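Local coordinates for protein GDP-mannose-dependent alpha-(1-6)-phosphatidylinositol monomannoside mannosyltransferase (Corynebacterium glutamicum, PDB 3OKP) that belongs to the GT-B glycosyltransferases, which are built from two Rossmann-like domains facing each other across a cleft, here with guanosine-5'-diphosphate-alpha-D-mannose bound, at residues 97-102 with 113-118; 76-81 with 90-95; 246-249 with 254-257. All blocks are in the same frame, centred on the assembly; numbering follows the deposited sequence.

Contact 1: 97-102 with 113-118; sequences PLALMA and VIASTH
S116 OG is gripped by two groups, the indole N-H of W91 and T145 OG1, on one face of strand 113-116, while V113 and A115 of the same strand use its other face to meet A102 and A99. The link itself is purely apolar and made at two points. Nearer the carboxyl end of the strand, the methyls of A99 and A115 meet head on, CB to CB at 3.9 Å. Two residues back, A102 CB rests against V113 CG1 at 3.7 Å. V113 has CG1 anti to its own N (chi1 176°), which brings this branch against the alanine methyl; its other branch, CG2, comes no nearer than 4.0 Å to A102 O. With three methyl-sized groups and one valine branch, the backbones approach closely: the CA atoms of A99 and A115 are 6.5 Å apart. Segment 97-102 runs against the direction of the strand, so A99 pairs with A115 and A102 with V113. Its shape comes from a 3-10 turn that follows the cis peptide bond before P97. The backbone bond from A102 N to A99 O, at 3.1 Å, closes the turn, and the methyls of both residues face the strand. M101 occupies the N-cap position, and A102 opens helix 102-107. All four touching residues are buried. Helix 128-140 packs beside the turn, with I137 against A99 and E140 against A102, and F92 of strand 89-92 touches both A99 and V113. Strand 112-116 itself lies between strands 89-92 and 143-146 of the parallel sheet, bonded to both through its backbone; this turn and the start of helix 102-107 thus pack over one face of its interior.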
loop_
_atom_site.group_PDB
_atom_site.type_symbol
_atom_site.label_atom_id
_atom_site.label_comp_id
_atom_site.label_asym_id
_atom_site.label_seq_id
_atom_site.Cartn_x
_atom_site.Cartn_y
_atom_site.Cartn_z
ATOM N N PRO A 97 -2.505 -17.185 8.398
ATOM C CA PRO A 97 -3.108 -18.014 9.441
ATOM C C PRO A 97 -2.561 -17.854 10.875
ATOM O O PRO A 97 -3.080 -18.505 11.784
ATOM C CB PRO A 97 -2.784 -19.426 8.950
ATOM C CG PRO A 97 -1.417 -19.274 8.289
ATOM C CD PRO A 97 -1.265 -17.805 7.892
ATOM N N LEU A 98 -1.542 -17.019 11.083
ATOM C CA LEU A 98 -0.847 -16.974 12.386
ATOM C C LEU A 98 -1.697 -16.547 13.589
ATOM O O LEU A 98 -1.437 -16.986 14.713
ATOM C CB LEU A 98 0.437 -16.133 12.325
ATOM C CG LEU A 98 1.704 -16.763 11.733
ATOM C CD1 LEU A 98 2.841 -15.752 11.777
ATOM C CD2 LEU A 98 2.103 -18.058 12.446
ATOM N N ALA A 99 -2.703 -15.705 13.354
ATOM C CA ALA A 99 -3.603 -15.257 14.422
ATOM C C ALA A 99 -4.492 -16.374 14.983
ATOM O O ALA A 99 -5.273 -16.147 15.906
ATOM C CB ALA A 99 -4.443 -14.065 13.966
ATOM N N LEU A 100 -4.363 -17.580 14.429
ATOM C CA LEU A 100 -4.974 -18.770 15.026
ATOM C C LEU A 100 -4.293 -19.149 16.349
ATOM O O LEU A 100 -4.775 -20.017 17.074
ATOM C CB LEU A 100 -4.966 -19.950 14.045
ATOM C CG LEU A 100 -5.882 -19.859 12.815
ATOM C CD1 LEU A 100 -5.509 -20.922 11.779
ATOM C CD2 LEU A 100 -7.356 -19.965 13.189
ATOM N N MET A 101 -3.176 -18.484 16.653
ATOM C CA MET A 101 -2.475 -18.636 17.932
ATOM C C MET A 101 -2.918 -17.588 18.966
ATOM O O MET A 101 -2.296 -17.451 20.023
ATOM C CB MET A 101 -0.957 -18.543 17.732
ATOM C CG MET A 101 -0.351 -19.603 16.813
ATOM S SD MET A 101 1.451 -19.721 16.962
ATOM C CE MET A 101 1.977 -18.137 16.296
ATOM N N ALA A 102 -3.989 -16.855 18.664
ATOM C CA ALA A 102 -4.469 -15.784 19.549
ATOM C C ALA A 102 -4.949 -16.299 20.909
ATOM O O ALA A 102 -4.770 -15.630 21.932
ATOM C CB ALA A 102 -5.558 -14.972 18.867
ATOM N N VAL A 113 -5.149 -8.685 22.023
ATOM C CA VAL A 113 -4.671 -9.314 20.797
ATOM C C VAL A 113 -5.139 -8.511 19.586
ATOM O O VAL A 113 -6.329 -8.230 19.432
ATOM C CB VAL A 113 -5.129 -10.793 20.672
ATOM C CG1 VAL A 113 -4.686 -11.385 19.333
ATOM C CG2 VAL A 113 -4.581 -11.626 21.824
ATOM N N ILE A 114 -4.181 -8.136 18.744
ATOM C CA ILE A 114 -4.449 -7.400 17.515
ATOM C C ILE A 114 -4.005 -8.254 16.332
ATOM O O ILE A 114 -2.975 -8.924 16.401
ATOM C CB ILE A 114 -3.701 -6.031 17.476
ATOM C CG1 ILE A 114 -3.938 -5.219 18.757
ATOM C CG2 ILE A 114 -4.111 -5.206 16.261
ATOM C CD1 ILE A 114 -2.834 -5.345 19.784
ATOM N N ALA A 115 -4.793 -8.240 15.258
ATOM C CA ALA A 115 -4.395 -8.861 13.997
ATOM C C ALA A 115 -4.691 -7.927 12.824
ATOM O O ALA A 115 -5.774 -7.336 12.748
ATOM C CB ALA A 115 -5.091 -10.209 13.811
ATOM N N SER A 116 -3.722 -7.791 11.922
ATOM C CA SER A 116 -3.865 -6.925 10.750
ATOM C C SER A 116 -4.201 -7.719 9.493
ATOM O O SER A 116 -3.525 -8.692 9.163
ATOM C CB SER A 116 -2.598 -6.090 10.520
ATOM O OG SER A 116 -2.428 -5.110 11.533
ATOM N N THR A 117 -5.259 -7.303 8.804
ATOM C CA THR A 117 -5.600 -7.873 7.507
ATOM C C THR A 117 -5.002 -7.007 6.410
ATOM O O THR A 117 -4.677 -5.835 6.638
ATOM C CB THR A 117 -7.124 -7.985 7.292
ATOM O OG1 THR A 117 -7.716 -6.679 7.323
ATOM C CG2 THR A 117 -7.759 -8.873 8.359
ATOM N N HIS A 118 -4.853 -7.591 5.225
ATOM C CA HIS A 118 -4.314 -6.872 4.078
ATOM C C HIS A 118 -5.185 -7.133 2.847
ATOM O O HIS A 118 -6.318 -6.659 2.787
ATOM C CB HIS A 118 -2.840 -7.244 3.862
ATOM C CG HIS A 118 -1.996 -7.077 5.090
ATOM N ND1 HIS A 118 -1.355 -5.896 5.398
ATOM C CD2 HIS A 118 -1.719 -7.931 6.104
ATOM C CE1 HIS A 118 -0.706 -6.035 6.541
ATOM N NE2 HIS A 118 -0.913 -7.260 6.991
#

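Contact 2: 76-81 with 90-95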
loop_
_atom_site.group_PDB
_atom_site.type_symbol
_atom_site.label_atom_id
_atom_site.label_comp_id
_atom_site.label_asym_id
_atom_site.label_seq_id
_atom_site.Cartn_x
_atom_site.Cartn_y
_atom_site.Cartn_z
ATOM N N HIS A 76 4.200 -22.175 21.850
ATOM C CA HIS A 76 4.950 -22.289 23.108
ATOM C C HIS A 76 6.028 -21.213 23.212
ATOM O O HIS A 76 6.181 -20.574 24.259
ATOM C CB HIS A 76 5.584 -23.684 23.243
ATOM C CG HIS A 76 6.354 -23.883 24.515
ATOM N ND1 HIS A 76 5.899 -24.679 25.544
ATOM C CD2 HIS A 76 7.548 -23.389 24.924
ATOM C CE1 HIS A 76 6.779 -24.671 26.530
ATOM N NE2 HIS A 76 7.787 -23.892 26.181
ATOM N N ALA A 77 6.773 -21.028 22.122
ATOM C CA ALA A 77 7.839 -20.035 22.059
ATOM C C ALA A 77 7.280 -18.621 22.193
ATOM O O ALA A 77 7.860 -17.785 22.889
ATOM C CB ALA A 77 8.629 -20.181 20.767
ATOM N N MET A 78 6.153 -18.368 21.526
ATOM C CA MET A 78 5.445 -17.090 21.635
ATOM C C MET A 78 5.001 -16.834 23.076
ATOM O O MET A 78 5.184 -15.733 23.601
ATOM C CB MET A 78 4.234 -17.056 20.699
ATOM C CG MET A 78 3.465 -15.737 20.733
ATOM S SD MET A 78 1.851 -15.794 19.934
ATOM C CE MET A 78 0.949 -16.886 21.034
ATOM N N ALA A 79 4.431 -17.863 23.701
ATOM C CA ALA A 79 3.946 -17.789 25.077
ATOM C C ALA A 79 5.045 -17.419 26.075
ATOM O O ALA A 79 4.818 -16.616 26.981
ATOM C CB ALA A 79 3.281 -19.108 25.478
ATOM N N GLU A 80 6.231 -18.003 25.906
ATOM C CA GLU A 80 7.340 -17.739 26.825
ATOM C C GLU A 80 7.925 -16.334 26.672
ATOM O O GLU A 80 8.389 -15.748 27.652
ATOM C CB GLU A 80 8.427 -18.811 26.710
ATOM C CG GLU A 80 8.104 -20.100 27.476
ATOM C CD GLU A 80 7.859 -19.866 28.964
ATOM O OE1 GLU A 80 8.754 -19.318 29.643
ATOM O OE2 GLU A 80 6.767 -20.230 29.453
ATOM N N ILE A 81 7.887 -15.799 25.452
ATOM C CA ILE A 81 8.304 -14.419 25.196
ATOM C C ILE A 81 7.324 -13.440 25.850
ATOM O O ILE A 81 7.741 -12.471 26.491
ATOM C CB ILE A 81 8.443 -14.123 23.677
ATOM C CG1 ILE A 81 9.563 -14.975 23.063
ATOM C CG2 ILE A 81 8.714 -12.631 23.435
ATOM C CD1 ILE A 81 9.513 -15.074 21.536
ATOM N N VAL A 90 -0.324 -8.447 21.868
ATOM C CA VAL A 90 0.204 -9.347 20.849
ATOM C C VAL A 90 -0.399 -8.955 19.503
ATOM O O VAL A 90 -1.621 -8.991 19.320
ATOM C CB VAL A 90 -0.074 -10.836 21.182
ATOM C CG1 VAL A 90 0.366 -11.749 20.036
ATOM C CG2 VAL A 90 0.640 -11.228 22.462
ATOM N N TRP A 91 0.470 -8.560 18.580
ATOM C CA TRP A 91 0.053 -8.082 17.272
ATOM C C TRP A 91 0.514 -9.042 16.179
ATOM O O TRP A 91 1.708 -9.150 15.897
ATOM C CB TRP A 91 0.592 -6.662 17.035
ATOM C CG TRP A 91 0.239 -6.034 15.708
ATOM C CD1 TRP A 91 -0.798 -6.370 14.879
ATOM C CD2 TRP A 91 0.905 -4.927 15.083
ATOM N NE1 TRP A 91 -0.801 -5.557 13.770
ATOM C CE2 TRP A 91 0.228 -4.660 13.870
ATOM C CE3 TRP A 91 2.014 -4.140 15.427
ATOM C CZ2 TRP A 91 0.624 -3.640 12.997
ATOM C CZ3 TRP A 91 2.408 -3.122 14.557
ATOM C CH2 TRP A 91 1.712 -2.883 13.356
ATOM N N PHE A 92 -0.443 -9.751 15.587
ATOM C CA PHE A 92 -0.170 -10.586 14.424
ATOM C C PHE A 92 -0.178 -9.694 13.187
ATOM O O PHE A 92 -1.231 -9.191 12.777
ATOM C CB PHE A 92 -1.192 -11.722 14.303
ATOM C CG PHE A 92 -1.180 -12.676 15.470
ATOM C CD1 PHE A 92 -0.254 -13.714 15.529
ATOM C CD2 PHE A 92 -2.090 -12.532 16.512
ATOM C CE1 PHE A 92 -0.232 -14.593 16.611
ATOM C CE2 PHE A 92 -2.078 -13.407 17.595
ATOM C CZ PHE A 92 -1.145 -14.439 17.645
ATOM N N GLY A 93 1.010 -9.491 12.617
ATOM C CA GLY A 93 1.204 -8.594 11.476
ATOM C C GLY A 93 0.348 -8.945 10.275
ATOM O O GLY A 93 -0.033 -8.069 9.494
ATOM N N ALA A 94 0.065 -10.236 10.129
ATOM C CA ALA A 94 -0.876 -10.731 9.137
ATOM C C ALA A 94 -1.784 -11.731 9.838
ATOM O O ALA A 94 -1.307 -12.637 10.523
ATOM C CB ALA A 94 -0.140 -11.378 7.968
ATOM N N ALA A 95 -3.092 -11.547 9.680
ATOM C CA ALA A 95 -4.086 -12.325 10.422
ATOM C C ALA A 95 -4.079 -13.814 10.074
ATOM O O ALA A 95 -3.925 -14.658 10.957
ATOM C CB ALA A 95 -5.480 -11.728 10.229
#
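In the crossover that leads from strand 59-63 through helix 72-84 to strand 89-92 of a Rossmann-like sheet, M78 sets its sulfur against both V90 and F92 of the strand. The F92 pair is a Met-aromatic contact: M78 SD lies 4.0 Å from F92 CZ and 4.1 Å from F92 CE1, so it meets the far end of the ring. The approach is oblique, with the sulfur 64° off the ring normal. The two side chains cross at about a right angle. M78 extends straight from the helix, CG anti to its N (chi1 -179°), and bends only at chi3 (68°), which swings CE aside and leaves SD as the atom nearest the strand. V90 is touched more loosely, its CG1 standing 4.3 Å from M78 SD. F92 reaches the helix by length rather than by aim: its CB does not point at helix 72-84, but the end of the ring comes close. M78, with its long thioether chain, bridges most of the distance to V90, whose CA is 9.4 Å from the CA of M78. On the same face of the sheet, M78 also packs on V10 of strand 7-11 and on T104 and A105 of helix 102-107; helix 72-84 thus sits over strands 7-11 and 89-92, next to helix 102-107.

Contact 3: 246-249 with 254-257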
loop_
_atom_site.group_PDB
_atom_site.type_symbol
_atom_site.label_atom_id
_atom_site.label_comp_id
_atom_site.label_asym_id
_atom_site.label_seq_id
_atom_site.Cartn_x
_atom_site.Cartn_y
_atom_site.Cartn_z
ATOM N N ARG A 246 2.546 -3.922 -27.549
ATOM C CA ARG A 246 1.766 -4.189 -28.760
ATOM C C ARG A 246 0.587 -3.219 -28.886
ATOM O O ARG A 246 0.307 -2.705 -29.970
ATOM C CB ARG A 246 1.270 -5.638 -28.784
ATOM C CG ARG A 246 0.914 -6.144 -30.181
ATOM C CD ARG A 246 0.109 -7.442 -30.148
ATOM N NE ARG A 246 -1.269 -7.220 -29.710
ATOM C CZ ARG A 246 -1.780 -7.654 -28.560
ATOM N NH1 ARG A 246 -1.038 -8.358 -27.713
ATOM N NH2 ARG A 246 -3.046 -7.389 -28.261
ATOM N N LEU A 247 -0.092 -2.974 -27.769
ATOM C CA LEU A 247 -1.184 -2.003 -27.710
ATOM C C LEU A 247 -0.723 -0.591 -28.074
ATOM O O LEU A 247 -1.466 0.169 -28.692
ATOM C CB LEU A 247 -1.823 -2.012 -26.316
ATOM C CG LEU A 247 -3.180 -2.689 -26.056
ATOM C CD1 LEU A 247 -3.589 -3.739 -27.096
ATOM C CD2 LEU A 247 -3.217 -3.272 -24.647
ATOM N N ALA A 248 0.512 -0.262 -27.704
ATOM C CA ALA A 248 1.058 1.079 -27.898
ATOM C C ALA A 248 1.733 1.303 -29.257
ATOM O O ALA A 248 2.304 2.369 -29.491
ATOM C CB ALA A 248 2.018 1.420 -26.761
ATOM N N THR A 249 1.649 0.313 -30.148
ATOM C CA THR A 249 2.370 0.330 -31.433
ATOM C C THR A 249 2.101 1.572 -32.289
ATOM O O THR A 249 3.029 2.137 -32.869
ATOM C CB THR A 249 2.106 -0.952 -32.272
ATOM O OG1 THR A 249 2.280 -2.111 -31.451
ATOM C CG2 THR A 249 3.073 -1.041 -33.451
ATOM N N ASN A 254 4.540 8.744 -28.350
ATOM C CA ASN A 254 3.961 9.424 -27.187
ATOM C C ASN A 254 3.827 8.551 -25.935
ATOM O O ASN A 254 3.258 8.981 -24.926
ATOM C CB ASN A 254 2.597 10.015 -27.551
ATOM C CG ASN A 254 2.685 11.057 -28.645
ATOM O OD1 ASN A 254 2.774 10.727 -29.828
ATOM N ND2 ASN A 254 2.645 12.328 -28.255
ATOM N N VAL A 255 4.339 7.327 -26.012
ATOM C CA VAL A 255 4.286 6.383 -24.897
ATOM C C VAL A 255 5.695 5.869 -24.614
ATOM O O VAL A 255 6.373 5.366 -25.515
ATOM C CB VAL A 255 3.321 5.196 -25.184
ATOM C CG1 VAL A 255 3.345 4.183 -24.045
ATOM C CG2 VAL A 255 1.897 5.693 -25.406
ATOM N N LYS A 256 6.128 6.003 -23.363
ATOM C CA LYS A 256 7.464 5.577 -22.959
ATOM C C LYS A 256 7.417 4.476 -21.900
ATOM O O LYS A 256 6.840 4.658 -20.823
ATOM C CB LYS A 256 8.277 6.772 -22.440
ATOM C CG LYS A 256 8.331 7.983 -23.383
ATOM C CD LYS A 256 9.268 7.746 -24.562
ATOM C CE LYS A 256 9.389 8.984 -25.446
ATOM N NZ LYS A 256 8.205 9.171 -26.327
ATOM N N PHE A 257 8.024 3.335 -22.223
ATOM C CA PHE A 257 8.200 2.246 -21.269
ATOM C C PHE A 257 9.562 2.388 -20.606
ATOM O O PHE A 257 10.590 2.007 -21.173
ATOM C CB PHE A 257 8.069 0.886 -21.960
ATOM C CG PHE A 257 6.681 0.588 -22.453
ATOM C CD1 PHE A 257 5.754 -0.036 -21.625
ATOM C CD2 PHE A 257 6.298 0.939 -23.745
ATOM C CE1 PHE A 257 4.465 -0.310 -22.080
ATOM C CE2 PHE A 257 5.014 0.674 -24.204
ATOM C CZ PHE A 257 4.096 0.046 -23.371
#
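A248 places its methyl at the edge of the F257 ring, near the ring plane, with CB 4.0 Å from F257 CE2. The same methyl touches V255, whose CG1 lies 4.1 Å from A248 CB. Two residues apart on strand 255-259, V255 and F257 present their side chains on the same face, and A248 bridges them. V255 CG1 stands anti to its N (chi1 177°), which directs that branch to the alanine. Because only a methyl comes from the helix side, the CA atoms of A248 and V255 approach to 6.9 Å. A248 is the first residue past helix 241-247, where the chain leaves its helical course. Just beyond, T249 OG1 lies 2.5 Å from R246 O, a distance so short that the geometry of this bond is doubtful. I217 of helix 213-226 also covers A248, and L244 and R245 pack on F257, whose side chain is about 11 Å from the bound guanosine-5'-diphosphate-alpha-D-mannose. Packing of the helix end on the strand that follows it is a feature of a beta-alpha-beta unit, here strand 231-235, helix 241-247 and the edge strand 255-259.

Overall arrangement
Contacts 1 and 2 are neighbours, their centres 9 Å apart, and both reach the interior of the seven-stranded parallel sheet: strands 89-92 and 112-116 lie side by side and are joined there by the I114 N to V90 O bond. H118 NE2 also bonds G93 O, tying their loop ends. Contact 3 belongs to the other sheet, 43 Å from contact 1 and 48 Å from contact 2 between centres, on the opposite side of the chain's centre. All three are apolar. Contact 1 packs small methyls closely, contact 2 bridges a wider gap with a thioether, and contact 3, at an edge strand, includes the partly exposed F257.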